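PDB 4V1K: carbohydrate binding module from Ruminococcus flavefaciens, which probably binds plant cell-wall polysaccharides as a non-catalytic module of the family 9 glycoside hydrolase Cel9A, a cellulosome enzyme. Local coordinates for residues L19-D22 with E23-I26; T66-A69 with N70-A74. One frame throughout, in Å; residues are numbered along the deposited sequence.

Interaction 1 of 2, residues L19-D22 with E23-I26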
# COMPACT_ATOMS: atom_id res chain seq x y z
N LEU A 19 -10.06 13.91 1.26
CA LEU A 19 -10.20 12.79 2.19
C LEU A 19 -10.52 13.29 3.61
O LEU A 19 -9.80 14.12 4.15
CB LEU A 19 -8.93 11.93 2.22
CG LEU A 19 -8.43 11.38 0.88
CD1 LEU A 19 -7.03 10.79 0.99
CD2 LEU A 19 -9.43 10.38 0.31
N GLY A 20 -11.56 12.76 4.21
CA GLY A 20 -11.81 12.99 5.64
C GLY A 20 -10.82 12.27 6.53
O GLY A 20 -10.04 11.45 6.06
N GLU A 21 -10.84 12.59 7.81
CA GLU A 21 -9.97 11.96 8.81
C GLU A 21 -9.99 10.43 8.74
O GLU A 21 -8.95 9.76 8.89
CB GLU A 21 -10.39 12.41 10.23
CG GLU A 21 -9.98 13.83 10.57
CD GLU A 21 -10.64 14.39 11.84
OE1 GLU A 21 -11.69 13.88 12.30
OE2 GLU A 21 -10.09 15.39 12.35
N ASP A 22 -11.17 9.87 8.49
CA ASP A 22 -11.37 8.43 8.51
C ASP A 22 -11.18 7.80 7.12
O ASP A 22 -11.43 6.61 6.97
CB ASP A 22 -12.78 8.07 9.02
CG ASP A 22 -13.92 8.70 8.19
OD1 ASP A 22 -13.71 9.72 7.49
OD2 ASP A 22 -15.07 8.19 8.28
N GLU A 23 -10.72 8.60 6.14
CA GLU A 23 -10.62 8.17 4.76
C GLU A 23 -9.19 8.17 4.26
O GLU A 23 -8.97 7.90 3.07
CB GLU A 23 -11.48 9.07 3.85
CG GLU A 23 -12.96 9.02 4.17
CD GLU A 23 -13.82 9.93 3.33
OE1 GLU A 23 -13.40 11.03 2.91
OE2 GLU A 23 -14.98 9.54 3.09
N ARG A 24 -8.20 8.44 5.12
CA ARG A 24 -6.83 8.65 4.61
C ARG A 24 -6.06 7.34 4.34
O ARG A 24 -4.90 7.37 3.92
CB ARG A 24 -6.04 9.56 5.55
CG ARG A 24 -6.50 11.01 5.46
CD ARG A 24 -5.69 11.94 6.31
NE ARG A 24 -6.05 13.34 6.09
CZ ARG A 24 -6.38 14.18 7.06
NH1 ARG A 24 -6.43 13.78 8.36
NH2 ARG A 24 -6.65 15.44 6.72
N MSE A 25 -6.67 6.20 4.58
CA MSE A 25 -6.10 4.91 4.11
C MSE A 25 -6.94 4.34 2.98
O MSE A 25 -8.16 4.17 3.09
CB MSE A 25 -5.99 3.87 5.23
CG MSE A 25 -5.18 4.37 6.42
SE MSE A 25 -4.52 3.00 7.63
CE MSE A 25 -2.85 2.57 6.70
N ILE A 26 -6.26 4.03 1.89
CA ILE A 26 -6.93 3.47 0.71
C ILE A 26 -6.65 1.98 0.63
O ILE A 26 -5.49 1.53 0.64
CB ILE A 26 -6.50 4.16 -0.58
CG1 ILE A 26 -6.83 5.66 -0.48
CG2 ILE A 26 -7.22 3.52 -1.75
CD1 ILE A 26 -5.94 6.55 -1.30
O HOH W 1 -7.10 15.00 3.85
O HOH W 2 -6.68 11.10 9.61
O HOH W 3 -9.35 5.15 5.51
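G20 and E23 grip each other twice, and this reciprocal pair is the tight part of the loop. G20 N donates to E23 OE1 over 2.8 Å with a nearly straight N-H (173°), meeting the carboxylate on its anti side and somewhat out of its plane. In return, E23 N donates to G20 O at 2.9 Å. The E23 chain leaves beside its own backbone N (chi1 -63°) and then runs extended, which carries the carboxylate back alongside the turn to G20. Apolar cover comes from L19, whose CD2 rests 3.7 Å from E23 O and whose side chain also leans on V14. With the bond closing G20 to E23, and E21 and D22 in helical-type conformations, the backbone makes a type I beta turn in the connection between strands 5-15 and 25-29. R24, just before the latter strand, is backbone-bonded to V114, and I26 within it to F112 of strand 109-114. The solvent side is looser. D22 and E23 point the same way there with carboxylate planes only 11° apart, and D22 OD1 stands 4.6 Å from E23 OE2, a like-charge proximity that could raise the proton affinity of either group. On another side of the turn, the R24 chain extends past G20, its CG 3.6 Å from G20 O. Its guanidinium works through water: NH2 donates to a water that donates on to L19 O, and NH1 to a second that donates to E21 O. Cut back to alanine, R24 would probably leave both waters without their guanidinium partner and the flank of G20 O without its methylene cover. A third water, accepting from M25 N at 3.0 Å, donates to D22 O and bridges the end of the turn to the start of the strand.

Interaction 2 of 2, residues T66-A69 with N70-A74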
# COMPACT_ATOMS: atom_id res chain seq x y z
N THR A 66 -3.64 -12.40 10.78
CA THR A 66 -4.32 -13.52 11.45
C THR A 66 -4.16 -13.43 12.99
O THR A 66 -4.61 -14.35 13.69
CB THR A 66 -3.73 -14.84 10.95
OG1 THR A 66 -2.33 -14.86 11.19
CG2 THR A 66 -3.96 -15.00 9.45
N ASP A 67 -3.55 -12.35 13.51
CA ASP A 67 -3.34 -12.33 14.98
C ASP A 67 -4.35 -11.55 15.74
O ASP A 67 -4.38 -10.31 15.86
CB ASP A 67 -2.01 -11.89 15.46
CG ASP A 67 -1.78 -12.24 16.95
OD1 ASP A 67 -2.62 -12.91 17.72
OD2 ASP A 67 -0.68 -11.79 17.32
N SER A 68 -5.24 -12.35 16.29
CA SER A 68 -6.31 -11.78 17.10
C SER A 68 -5.86 -10.95 18.32
O SER A 68 -6.55 -9.99 18.71
CB SER A 68 -7.25 -12.88 17.57
OG SER A 68 -6.56 -13.80 18.42
N ALA A 69 -4.74 -11.29 18.94
CA ALA A 69 -4.26 -10.53 20.11
C ALA A 69 -3.94 -9.09 19.79
O ALA A 69 -3.99 -8.23 20.68
CB ALA A 69 -3.04 -11.21 20.73
N ASN A 70 -3.60 -8.82 18.53
CA ASN A 70 -3.30 -7.47 18.12
C ASN A 70 -4.38 -7.02 17.16
O ASN A 70 -4.14 -6.20 16.30
CB ASN A 70 -1.87 -7.38 17.50
CG ASN A 70 -0.74 -7.62 18.53
OD1 ASN A 70 0.18 -8.41 18.31
ND2 ASN A 70 -0.81 -6.94 19.66
N GLY A 71 -5.60 -7.55 17.32
CA GLY A 71 -6.73 -6.97 16.62
C GLY A 71 -6.81 -7.19 15.13
O GLY A 71 -7.47 -6.44 14.43
N TYR A 72 -6.14 -8.22 14.66
CA TYR A 72 -6.17 -8.64 13.25
C TYR A 72 -5.62 -7.54 12.32
O TYR A 72 -6.02 -7.45 11.15
CB TYR A 72 -7.58 -9.09 12.78
CG TYR A 72 -8.18 -10.23 13.56
CD1 TYR A 72 -7.75 -11.54 13.33
CD2 TYR A 72 -9.17 -10.03 14.48
CE1 TYR A 72 -8.30 -12.61 14.01
CE2 TYR A 72 -9.75 -11.09 15.16
CZ TYR A 72 -9.33 -12.38 14.91
OH TYR A 72 -9.90 -13.48 15.59
N TRP A 73 -4.69 -6.75 12.83
CA TRP A 73 -4.20 -5.56 12.13
C TRP A 73 -2.77 -5.27 12.52
O TRP A 73 -2.41 -5.41 13.71
CB TRP A 73 -5.06 -4.36 12.54
CG TRP A 73 -4.68 -2.98 12.09
CD1 TRP A 73 -4.28 -1.96 12.90
CD2 TRP A 73 -4.75 -2.43 10.78
NE1 TRP A 73 -4.08 -0.82 12.19
CE2 TRP A 73 -4.38 -1.07 10.87
CE3 TRP A 73 -5.08 -2.96 9.53
CZ2 TRP A 73 -4.36 -0.23 9.74
CZ3 TRP A 73 -5.07 -2.14 8.42
CH2 TRP A 73 -4.69 -0.79 8.53
N ALA A 74 -1.96 -4.87 11.54
CA ALA A 74 -0.58 -4.42 11.80
C ALA A 74 -0.24 -3.28 10.85
O ALA A 74 -0.74 -3.24 9.73
CB ALA A 74 0.43 -5.57 11.62
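D67 and Y72 meet across this hairpin connection, D67 O accepting from Y72 N while the ring of Y72 covers S68. Backbone hydrogen bonds form the frame. D67 O accepts two of them, from N70 N at 3.2 Å and from Y72 N at 3.0 Å, the donors arriving from opposite faces of the carbonyl plane. G71 N adds a bond to S68 O, also 3.0 Å long; this and the bond from N70 N each span three residues, the spacing of 3-10 geometry. N70 to W73 then form a type I' beta turn, in which both G71 and Y72 have positive phi; G71, without a side chain, takes this backbone shape easily. A side-chain hydrogen bond pins the start: in the conformer described, D67 has CG anti to its N (chi1 -166°), and OD1 receives A69 N at 2.9 Å from above the carboxylate plane. This is an Asx turn, and it leads the chain into the 3-10 segment. Contacts of the Y72 ring come next. S68 CA sits over the centre of one face, a CH-pi contact 3.8 Å from the ring centroid and 13° off its normal. S68 CB lies toward the hydroxyl end of the ring, 3.4 Å from Y72 OH. Polar side chains meet more loosely: in this conformer of D67, OD2 is 3.6 Å from N70 OD1, the carboxylate and amide planes steeply inclined (73°). The connection lies at the surface, most of its touching residues exposed, linking strand 55-64 to its antiparallel partner 73-83; Y72 and A74 are tied back by backbone bonds to T65 and T63, while T66 is joined by a backbone bond to I101, in the loop between helix 96-99 and strand 109-114.

In the fold
Interactions 1 and 2 are two surface loops of one beta-sandwich, both opening onto the same antiparallel sheet, with centres 21 Å apart. Residues 19-26 lead into strand 25-29, whereas residues 66-74 join strands 55-64 and 73-83; strand 109-114 pairs with both 25-29 and 55-64 and so lies between them. Where the two regions meet, the contact is packing: SE of the selenomethionine M25 lies 3.9 Å from W73 CZ2. The side chain of R24 is about 9 Å from a bound 2-hydroxybutane-1,4-diol. The side chain of Y72 is about 4 Å from each of two bound polyethylene glycol fragments, probably from the crystallisation liquor.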